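Local structure of periplasmic solute binding protein (Pectobacterium atrosepticum, 4RY1) at residues A[5-10]-A[21-26]; A[17-22]-A[307-312]; A[33-38]-A[303-308]. The protein probably binds a sugar in the periplasm and delivers it to an ABC-type transporter. All blocks are in the same frame, centred on the assembly; numbering follows the deposited sequence.

Contact 1 (A[5-10]-A[21-26]); sequences IRISWW and AAINAF. With ACT (acetate ion), chain F.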
loop_
_atom_site.group_PDB
_atom_site.type_symbol
_atom_site.label_atom_id
_atom_site.label_comp_id
_atom_site.label_asym_id
_atom_site.label_seq_id
_atom_site.Cartn_x
_atom_site.Cartn_y
_atom_site.Cartn_z
ATOM N N ILE A 5 -19.018 -3.971 -21.713
ATOM C CA ILE A 5 -18.459 -4.172 -20.384
ATOM C C ILE A 5 -18.029 -2.850 -19.758
ATOM O O ILE A 5 -17.541 -1.934 -20.428
ATOM C CB ILE A 5 -17.324 -5.205 -20.335
ATOM C CG1 ILE A 5 -16.148 -4.777 -21.178
ATOM C CG2 ILE A 5 -17.827 -6.563 -20.836
ATOM C CD1 ILE A 5 -14.930 -5.661 -20.986
ATOM N N ARG A 6 -18.216 -2.770 -18.455
ATOM C CA ARG A 6 -17.882 -1.588 -17.668
ATOM C C ARG A 6 -16.668 -1.899 -16.805
ATOM O O ARG A 6 -16.514 -3.023 -16.326
ATOM C CB ARG A 6 -19.040 -1.248 -16.737
ATOM C CG ARG A 6 -20.302 -0.807 -17.453
ATOM C CD ARG A 6 -21.500 -0.916 -16.532
ATOM N NE ARG A 6 -21.264 -0.157 -15.317
ATOM C CZ ARG A 6 -21.790 -0.447 -14.129
ATOM N NH1 ARG A 6 -22.619 -1.478 -13.983
ATOM N NH2 ARG A 6 -21.460 0.285 -13.080
ATOM N N ILE A 7 -15.776 -0.927 -16.679
ATOM C CA ILE A 7 -14.550 -1.072 -15.843
ATOM C C ILE A 7 -14.356 0.166 -14.976
ATOM O O ILE A 7 -14.419 1.290 -15.474
ATOM C CB ILE A 7 -13.272 -1.371 -16.693
ATOM C CG1 ILE A 7 -12.043 -1.453 -15.799
ATOM C CG2 ILE A 7 -13.095 -0.363 -17.796
ATOM C CD1 ILE A 7 -10.824 -2.035 -16.502
ATOM N N SER A 8 -14.170 -0.057 -13.679
ATOM C CA SER A 8 -13.836 1.003 -12.749
ATOM C C SER A 8 -12.438 0.916 -12.170
ATOM O O SER A 8 -11.889 -0.172 -11.948
ATOM C CB SER A 8 -14.844 1.090 -11.598
ATOM O OG SER A 8 -14.807 -0.039 -10.710
ATOM N N TRP A 9 -11.901 2.081 -11.879
ATOM C CA TRP A 9 -10.638 2.191 -11.158
ATOM C C TRP A 9 -10.501 3.570 -10.516
ATOM O O TRP A 9 -11.299 4.453 -10.785
ATOM C CB TRP A 9 -9.419 1.902 -12.084
ATOM C CG TRP A 9 -9.119 3.008 -13.077
ATOM C CD1 TRP A 9 -8.269 4.050 -12.901
ATOM C CD2 TRP A 9 -9.713 3.187 -14.358
ATOM N NE1 TRP A 9 -8.263 4.847 -14.004
ATOM C CE2 TRP A 9 -9.149 4.358 -14.917
ATOM C CE3 TRP A 9 -10.663 2.475 -15.100
ATOM C CZ2 TRP A 9 -9.524 4.855 -16.163
ATOM C CZ3 TRP A 9 -11.031 2.966 -16.342
ATOM C CH2 TRP A 9 -10.439 4.137 -16.876
ATOM N N TRP A 10 -9.493 3.736 -9.671
ATOM C CA TRP A 10 -9.140 5.042 -9.109
ATOM C C TRP A 10 -7.698 5.369 -9.443
ATOM O O TRP A 10 -6.900 4.492 -9.795
ATOM C CB TRP A 10 -9.294 5.076 -7.583
ATOM C CG TRP A 10 -8.280 4.233 -6.859
ATOM C CD1 TRP A 10 -7.032 4.600 -6.456
ATOM C CD2 TRP A 10 -8.429 2.875 -6.492
ATOM N NE1 TRP A 10 -6.391 3.554 -5.882
ATOM C CE2 TRP A 10 -7.240 2.481 -5.847
ATOM C CE3 TRP A 10 -9.473 1.961 -6.596
ATOM C CZ2 TRP A 10 -7.056 1.200 -5.359
ATOM C CZ3 TRP A 10 -9.281 0.700 -6.117
ATOM C CH2 TRP A 10 -8.099 0.323 -5.499
ATOM N N ALA A 21 -5.672 4.539 -22.649
ATOM C CA ALA A 21 -4.828 4.088 -23.777
ATOM C C ALA A 21 -4.940 2.566 -23.917
ATOM O O ALA A 21 -5.050 2.024 -25.019
ATOM C CB ALA A 21 -3.387 4.486 -23.546
ATOM N N ALA A 22 -4.889 1.866 -22.788
ATOM C CA ALA A 22 -5.010 0.404 -22.829
ATOM C C ALA A 22 -6.374 -0.035 -23.356
ATOM O O ALA A 22 -6.479 -0.973 -24.138
ATOM C CB ALA A 22 -4.744 -0.208 -21.461
ATOM N N ILE A 23 -7.412 0.654 -22.899
ATOM C CA ILE A 23 -8.777 0.368 -23.353
ATOM C C ILE A 23 -8.922 0.596 -24.852
ATOM O O ILE A 23 -9.494 -0.209 -25.566
ATOM C CB ILE A 23 -9.811 1.166 -22.532
ATOM C CG1 ILE A 23 -9.876 0.619 -21.093
ATOM C CG2 ILE A 23 -11.185 1.135 -23.205
ATOM C CD1 ILE A 23 -10.570 1.554 -20.123
ATOM N N ASN A 24 -8.361 1.699 -25.329
ATOM C CA ASN A 24 -8.429 1.978 -26.756
ATOM C C ASN A 24 -7.700 0.914 -27.592
ATOM O O ASN A 24 -8.176 0.527 -28.683
ATOM C CB ASN A 24 -7.908 3.388 -27.088
ATOM C CG ASN A 24 -8.901 4.461 -26.691
ATOM O OD1 ASN A 24 -10.111 4.318 -26.901
ATOM N ND2 ASN A 24 -8.406 5.542 -26.114
ATOM N N ALA A 25 -6.538 0.474 -27.112
ATOM C CA ALA A 25 -5.798 -0.587 -27.801
ATOM C C ALA A 25 -6.605 -1.890 -27.771
ATOM O O ALA A 25 -6.657 -2.622 -28.760
ATOM C CB ALA A 25 -4.413 -0.745 -27.176
ATOM N N PHE A 26 -7.249 -2.170 -26.643
ATOM C CA PHE A 26 -8.108 -3.353 -26.555
ATOM C C PHE A 26 -9.237 -3.310 -27.571
ATOM O O PHE A 26 -9.525 -4.319 -28.223
ATOM C CB PHE A 26 -8.676 -3.480 -25.136
ATOM C CG PHE A 26 -9.660 -4.603 -24.974
ATOM C CD1 PHE A 26 -9.244 -5.914 -24.843
ATOM C CD2 PHE A 26 -11.026 -4.349 -24.966
ATOM C CE1 PHE A 26 -10.167 -6.948 -24.680
ATOM C CE2 PHE A 26 -11.931 -5.382 -24.847
ATOM C CZ PHE A 26 -11.501 -6.678 -24.684
HETATM C C ACT F . -2.408 4.720 -5.676
HETATM O O ACT F . -3.530 5.049 -6.127
HETATM O OXT ACT F . -1.918 3.632 -6.017
HETATM C CH3 ACT F . -1.626 5.604 -4.731
#
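Within the beta-alpha-beta unit made of strand 3-10, helix 13-29 and strand 33-40, Ile23 of the helix lays its terminal methyl against Ile7 and Trp9 of the strand. The two backbones stand well apart, 9.6 Å between Ile7 CA and Ile23 CA, and a single branch bridges them. Ile23 CG1 is trans to the carbonyl carbon (chi1 -70°), and with chi2 near trans the chain stretches out until CD1 lies 3.9 Å from Ile7 CG2. The two isoleucines run past one another in opposite senses. The same CD1 comes obliquely to the benzo part of the Trp9 indole, 4.1 Å from Trp9 CZ3. The other end of this indole is fixed by a hydrogen bond from NE1 to His16 ND1. Val35 of the adjacent strand also touches Ile7 and Ile23. At the strand's end Trp10 NE1 gives a weak hydrogen bond to the acetate O, at 3.2 Å and 130°; the ion, probably from the crystallisation liquor, is also bound by Arg15 NH2. No hydrogen bond joins residues 5-10 to residues 21-26, so these segments hold by apolar contact, while polar ties of the strand go to Arg15 and His16 in the helix's first turn.

Contact 2 (A[17-22]-A[307-312]); sequences EATLAA and NFMLSN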
loop_
_atom_site.group_PDB
_atom_site.type_symbol
_atom_site.label_atom_id
_atom_site.label_comp_id
_atom_site.label_asym_id
_atom_site.label_seq_id
_atom_site.Cartn_x
_atom_site.Cartn_y
_atom_site.Cartn_z
ATOM N N GLU A 17 -5.037 8.393 -18.024
ATOM C CA GLU A 17 -4.684 8.426 -19.451
ATOM C C GLU A 17 -4.196 7.055 -19.932
ATOM O O GLU A 17 -4.573 6.563 -20.989
ATOM C CB GLU A 17 -3.627 9.490 -19.738
ATOM C CG GLU A 17 -3.279 9.575 -21.228
ATOM C CD GLU A 17 -2.030 10.387 -21.504
ATOM O OE1 GLU A 17 -1.646 11.264 -20.695
ATOM O OE2 GLU A 17 -1.384 10.130 -22.542
ATOM N N ALA A 18 -3.330 6.457 -19.144
ATOM C CA ALA A 18 -2.700 5.212 -19.544
ATOM C C ALA A 18 -3.731 4.099 -19.598
ATOM O O ALA A 18 -3.675 3.213 -20.448
ATOM C CB ALA A 18 -1.592 4.877 -18.572
ATOM N N THR A 19 -4.675 4.111 -18.630
ATOM C CA THR A 19 -5.721 3.076 -18.617
ATOM C C THR A 19 -6.663 3.235 -19.831
ATOM O O THR A 19 -7.045 2.262 -20.502
ATOM C CB THR A 19 -6.492 3.106 -17.306
ATOM O OG1 THR A 19 -5.568 2.996 -16.221
ATOM C CG2 THR A 19 -7.487 1.970 -17.231
ATOM N N LEU A 20 -7.011 4.477 -20.132
ATOM C CA LEU A 20 -7.756 4.771 -21.366
ATOM C C LEU A 20 -6.992 4.313 -22.628
ATOM O O LEU A 20 -7.592 3.766 -23.584
ATOM C CB LEU A 20 -8.146 6.255 -21.444
ATOM C CG LEU A 20 -9.506 6.625 -20.849
ATOM C CD1 LEU A 20 -10.639 5.997 -21.650
ATOM C CD2 LEU A 20 -9.611 6.218 -19.399
ATOM N N ALA A 21 -5.672 4.539 -22.649
ATOM C CA ALA A 21 -4.828 4.088 -23.777
ATOM C C ALA A 21 -4.940 2.566 -23.917
ATOM O O ALA A 21 -5.050 2.024 -25.019
ATOM C CB ALA A 21 -3.387 4.486 -23.546
ATOM N N ALA A 22 -4.889 1.866 -22.788
ATOM C CA ALA A 22 -5.010 0.404 -22.829
ATOM C C ALA A 22 -6.374 -0.035 -23.356
ATOM O O ALA A 22 -6.479 -0.973 -24.138
ATOM C CB ALA A 22 -4.744 -0.208 -21.461
ATOM N N ASN A 307 -6.707 -9.597 -19.291
ATOM C CA ASN A 307 -5.519 -10.184 -19.899
ATOM C C ASN A 307 -4.824 -9.194 -20.820
ATOM O O ASN A 307 -3.599 -9.131 -20.873
ATOM C CB ASN A 307 -5.870 -11.440 -20.663
ATOM C CG ASN A 307 -4.661 -12.049 -21.320
ATOM O OD1 ASN A 307 -3.838 -12.688 -20.655
ATOM N ND2 ASN A 307 -4.537 -11.848 -22.611
ATOM N N PHE A 308 -5.600 -8.430 -21.571
ATOM C CA PHE A 308 -5.013 -7.466 -22.490
ATOM C C PHE A 308 -4.162 -6.449 -21.743
ATOM O O PHE A 308 -3.028 -6.131 -22.137
ATOM C CB PHE A 308 -6.100 -6.793 -23.335
ATOM C CG PHE A 308 -5.556 -5.959 -24.455
ATOM C CD1 PHE A 308 -5.202 -4.639 -24.250
ATOM C CD2 PHE A 308 -5.344 -6.522 -25.701
ATOM C CE1 PHE A 308 -4.680 -3.888 -25.270
ATOM C CE2 PHE A 308 -4.823 -5.767 -26.735
ATOM C CZ PHE A 308 -4.499 -4.443 -26.515
ATOM N N MET A 309 -4.709 -5.945 -20.644
ATOM C CA MET A 309 -4.008 -4.957 -19.803
ATOM C C MET A 309 -2.740 -5.502 -19.122
ATOM O O MET A 309 -1.728 -4.803 -19.019
ATOM C CB MET A 309 -4.966 -4.387 -18.733
ATOM C CG MET A 309 -6.087 -3.503 -19.293
ATOM S SD MET A 309 -7.158 -2.701 -18.010
ATOM C CE MET A 309 -7.740 -1.287 -18.956
ATOM N N LEU A 310 -2.809 -6.734 -18.648
ATOM C CA LEU A 310 -1.750 -7.293 -17.793
ATOM C C LEU A 310 -0.699 -8.131 -18.516
ATOM O O LEU A 310 0.404 -8.330 -18.006
ATOM C CB LEU A 310 -2.364 -8.096 -16.642
ATOM C CG LEU A 310 -3.274 -7.319 -15.684
ATOM C CD1 LEU A 310 -3.673 -8.212 -14.503
ATOM C CD2 LEU A 310 -2.694 -5.998 -15.227
ATOM N N SER A 311 -1.050 -8.625 -19.685
ATOM C CA SER A 311 -0.194 -9.575 -20.410
ATOM C C SER A 311 0.045 -9.251 -21.867
ATOM O O SER A 311 1.110 -9.595 -22.388
ATOM C CB SER A 311 -0.769 -10.992 -20.253
ATOM O OG SER A 311 -0.802 -11.386 -18.871
ATOM N N ASN A 312 -0.906 -8.646 -22.561
ATOM C CA ASN A 312 -0.727 -8.358 -23.986
ATOM C C ASN A 312 0.262 -7.209 -24.129
ATOM O O ASN A 312 0.104 -6.190 -23.481
ATOM C CB ASN A 312 -2.063 -7.979 -24.637
ATOM C CG ASN A 312 -1.969 -7.797 -26.148
ATOM O OD1 ASN A 312 -1.230 -6.949 -26.636
ATOM N ND2 ASN A 312 -2.744 -8.573 -26.891
#
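The backbone oxygen Asn307 O takes two hydrogen bonds, from Ser311 N at 2.9 Å and from Asn312 N at 3.2 Å, closing the last turn of the helix whose Phe308 and Met309 face Thr19 and Ala22. Met309 was modelled in two conformers; in the one described here its extended chain carries CE to 3.7 Å from Thr19 CG2, the two side chains crossing at a slant. The same methyl is 4.1 Å from Ala22 CB; neither distance is established for the other conformer. With only a methyl on Ala22, its CA lies 6.2 Å from Met309 CA. Thr19 OG1 is anti to the carbonyl carbon (chi1 -55°) and hydrogen-bonded to Arg15 O one turn back, which leaves CG2 facing Met309. Helices 13-29 and 299-310 meet here, in the lobe that holds strand 3-10, and Met309 also touches Ile7 and Ile23. On the other flank Phe308 CE1 lies 3.6 Å from Ala22 O, the oxygen standing obliquely to the ring, which also touches Ala25 and Ala29. Beyond Ser311 the chain turns directly into helix 313-319: Asn312 is its N-cap, with OD1 accepting from Glu314 N, and Leu319 of that helix touches both Thr19 and Met309.

Contact 3 (A[33-38]-A[303-308]); sequences ITVKAE and AMLMNF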
loop_
_atom_site.group_PDB
_atom_site.type_symbol
_atom_site.label_atom_id
_atom_site.label_comp_id
_atom_site.label_asym_id
_atom_site.label_seq_id
_atom_site.Cartn_x
_atom_site.Cartn_y
_atom_site.Cartn_z
ATOM N N ILE A 33 -16.397 -5.246 -29.072
ATOM C CA ILE A 33 -16.607 -5.076 -27.634
ATOM C C ILE A 33 -16.581 -3.583 -27.239
ATOM O O ILE A 33 -15.621 -2.878 -27.527
ATOM C CB ILE A 33 -15.574 -5.863 -26.797
ATOM C CG1 ILE A 33 -15.588 -7.359 -27.136
ATOM C CG2 ILE A 33 -15.892 -5.685 -25.310
ATOM C CD1 ILE A 33 -14.523 -8.205 -26.464
ATOM N N THR A 34 -17.648 -3.141 -26.591
ATOM C CA THR A 34 -17.782 -1.778 -26.072
ATOM C C THR A 34 -17.254 -1.780 -24.642
ATOM O O THR A 34 -17.659 -2.623 -23.854
ATOM C CB THR A 34 -19.264 -1.308 -26.097
ATOM O OG1 THR A 34 -19.674 -1.104 -27.453
ATOM C CG2 THR A 34 -19.465 -0.005 -25.324
ATOM N N VAL A 35 -16.380 -0.831 -24.315
ATOM C CA VAL A 35 -15.850 -0.699 -22.946
ATOM C C VAL A 35 -16.257 0.653 -22.399
ATOM O O VAL A 35 -15.952 1.690 -22.995
ATOM C CB VAL A 35 -14.321 -0.839 -22.841
ATOM C CG1 VAL A 35 -13.871 -0.699 -21.398
ATOM C CG2 VAL A 35 -13.877 -2.178 -23.419
ATOM N N LYS A 36 -16.970 0.637 -21.280
ATOM C CA LYS A 36 -17.366 1.852 -20.590
ATOM C C LYS A 36 -16.481 2.082 -19.400
ATOM O O LYS A 36 -16.488 1.321 -18.437
ATOM C CB LYS A 36 -18.803 1.740 -20.144
ATOM C CG LYS A 36 -19.733 1.594 -21.318
ATOM C CD LYS A 36 -20.341 2.919 -21.711
ATOM C CE LYS A 36 -21.005 2.821 -23.073
ATOM N NZ LYS A 36 -20.276 3.613 -24.101
ATOM N N ALA A 37 -15.688 3.136 -19.494
ATOM C CA ALA A 37 -14.743 3.479 -18.447
ATOM C C ALA A 37 -15.458 4.274 -17.364
ATOM O O ALA A 37 -16.177 5.241 -17.643
ATOM C CB ALA A 37 -13.580 4.258 -19.019
ATOM N N GLU A 38 -15.222 3.859 -16.130
ATOM C CA GLU A 38 -15.826 4.464 -14.943
ATOM C C GLU A 38 -14.741 4.665 -13.884
ATOM O O GLU A 38 -14.573 3.876 -12.965
ATOM C CB GLU A 38 -16.946 3.589 -14.386
ATOM C CG GLU A 38 -18.048 3.308 -15.390
ATOM C CD GLU A 38 -19.180 2.456 -14.863
ATOM O OE1 GLU A 38 -19.101 1.926 -13.740
ATOM O OE2 GLU A 38 -20.139 2.292 -15.636
ATOM N N ALA A 303 -12.586 -10.864 -18.672
ATOM C CA ALA A 303 -11.284 -11.520 -18.557
ATOM C C ALA A 303 -10.359 -11.168 -19.726
ATOM O O ALA A 303 -9.146 -11.001 -19.531
ATOM C CB ALA A 303 -11.446 -13.021 -18.465
ATOM N N MET A 304 -10.919 -11.097 -20.935
ATOM C CA MET A 304 -10.118 -10.687 -22.107
ATOM C C MET A 304 -9.534 -9.281 -21.906
ATOM O O MET A 304 -8.389 -9.008 -22.270
ATOM C CB MET A 304 -10.937 -10.747 -23.416
ATOM C CG MET A 304 -11.335 -12.149 -23.854
ATOM S SD MET A 304 -12.627 -12.249 -25.170
ATOM C CE MET A 304 -11.680 -11.517 -26.529
ATOM N N LEU A 305 -10.327 -8.365 -21.366
ATOM C CA LEU A 305 -9.831 -7.008 -21.111
ATOM C C LEU A 305 -8.706 -7.026 -20.071
ATOM O O LEU A 305 -7.655 -6.391 -20.221
ATOM C CB LEU A 305 -10.957 -6.096 -20.656
ATOM C CG LEU A 305 -10.594 -4.668 -20.260
ATOM C CD1 LEU A 305 -9.828 -3.932 -21.357
ATOM C CD2 LEU A 305 -11.855 -3.925 -19.797
ATOM N N MET A 306 -8.904 -7.798 -19.020
ATOM C CA MET A 306 -7.898 -7.930 -17.965
ATOM C C MET A 306 -6.593 -8.522 -18.522
ATOM O O MET A 306 -5.496 -7.989 -18.275
ATOM C CB MET A 306 -8.411 -8.778 -16.811
ATOM C CG MET A 306 -9.504 -8.081 -16.014
ATOM S SD MET A 306 -10.472 -9.164 -14.843
ATOM C CE MET A 306 -9.134 -9.974 -13.953
ATOM N N ASN A 307 -6.707 -9.597 -19.291
ATOM C CA ASN A 307 -5.519 -10.184 -19.899
ATOM C C ASN A 307 -4.824 -9.194 -20.820
ATOM O O ASN A 307 -3.599 -9.131 -20.873
ATOM C CB ASN A 307 -5.870 -11.440 -20.663
ATOM C CG ASN A 307 -4.661 -12.049 -21.320
ATOM O OD1 ASN A 307 -3.838 -12.688 -20.655
ATOM N ND2 ASN A 307 -4.537 -11.848 -22.611
ATOM N N PHE A 308 -5.600 -8.430 -21.571
ATOM C CA PHE A 308 -5.013 -7.466 -22.490
ATOM C C PHE A 308 -4.162 -6.449 -21.743
ATOM O O PHE A 308 -3.028 -6.131 -22.137
ATOM C CB PHE A 308 -6.100 -6.793 -23.335
ATOM C CG PHE A 308 -5.556 -5.959 -24.455
ATOM C CD1 PHE A 308 -5.202 -4.639 -24.250
ATOM C CD2 PHE A 308 -5.344 -6.522 -25.701
ATOM C CE1 PHE A 308 -4.680 -3.888 -25.270
ATOM C CE2 PHE A 308 -4.823 -5.767 -26.735
ATOM C CZ PHE A 308 -4.499 -4.443 -26.515
#
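Val35 and Leu305 meet tip to tip, Val35 CG1 lying 4.1 Å from Leu305 CD2, and form the tighter half of this contact. Leu305 swings CG trans to its backbone N (chi1 176°), which sends the isobutyl group straight across to the strand, over the 8.9 Å between Val35 CA and Leu305 CA. Phe26 and Ile5 also touch Leu305, and Ile23 and Ile7 touch Val35, so this end merges with the apolar layer between sheet and helices. Toward the start of the strand the fit is looser: Ile33 CD1 and Met304 CE are 4.4 Å apart, the thioether bending at its end (chi3 66°). Each pair has one buried member, Leu305 and Ile33, and one partly exposed, Val35 and Met304. Thr34 and Lys36, alternating with Ile33 and Val35, make no contact with 303-308, and Lys36 is exposed. Val35 N is hydrogen-bonded to Gln27 OE1, and the Lys36 backbone to those of Ile5 and Ile7 on the parallel neighbour. No polar bond crosses between the segments. An edge strand of a beta-alpha-beta unit, packed on one face by its own helix 13-29 and by helix 299-310 from far along the chain, fits the alpha/beta lobe of a periplasmic binding protein.

How the contacts relate
From the N terminus, strand 3-10 leads into helix 13-29, and contact 1 closes this short local loop of the beta-alpha-beta unit. Contact 2 starts on the same helix, sharing Ala21 and Ala22 with contact 1, and closes a loop of 284 residues. Strand 33-40 follows, so contact 3 opens after contact 1 has closed, and it lies almost nested within contact 2: both end on helix 299-310, where they share Asn307 and Phe308. Strands 3-10 and 33-40 are parallel neighbours, joined by backbone hydrogen bonds and also by the Arg6 NE to Glu38 OE2 salt bridge of 2.7 Å. Contacts 1 and 3 tie the sheet to helices 13-29 and 299-310, and contact 2 ties those helices together.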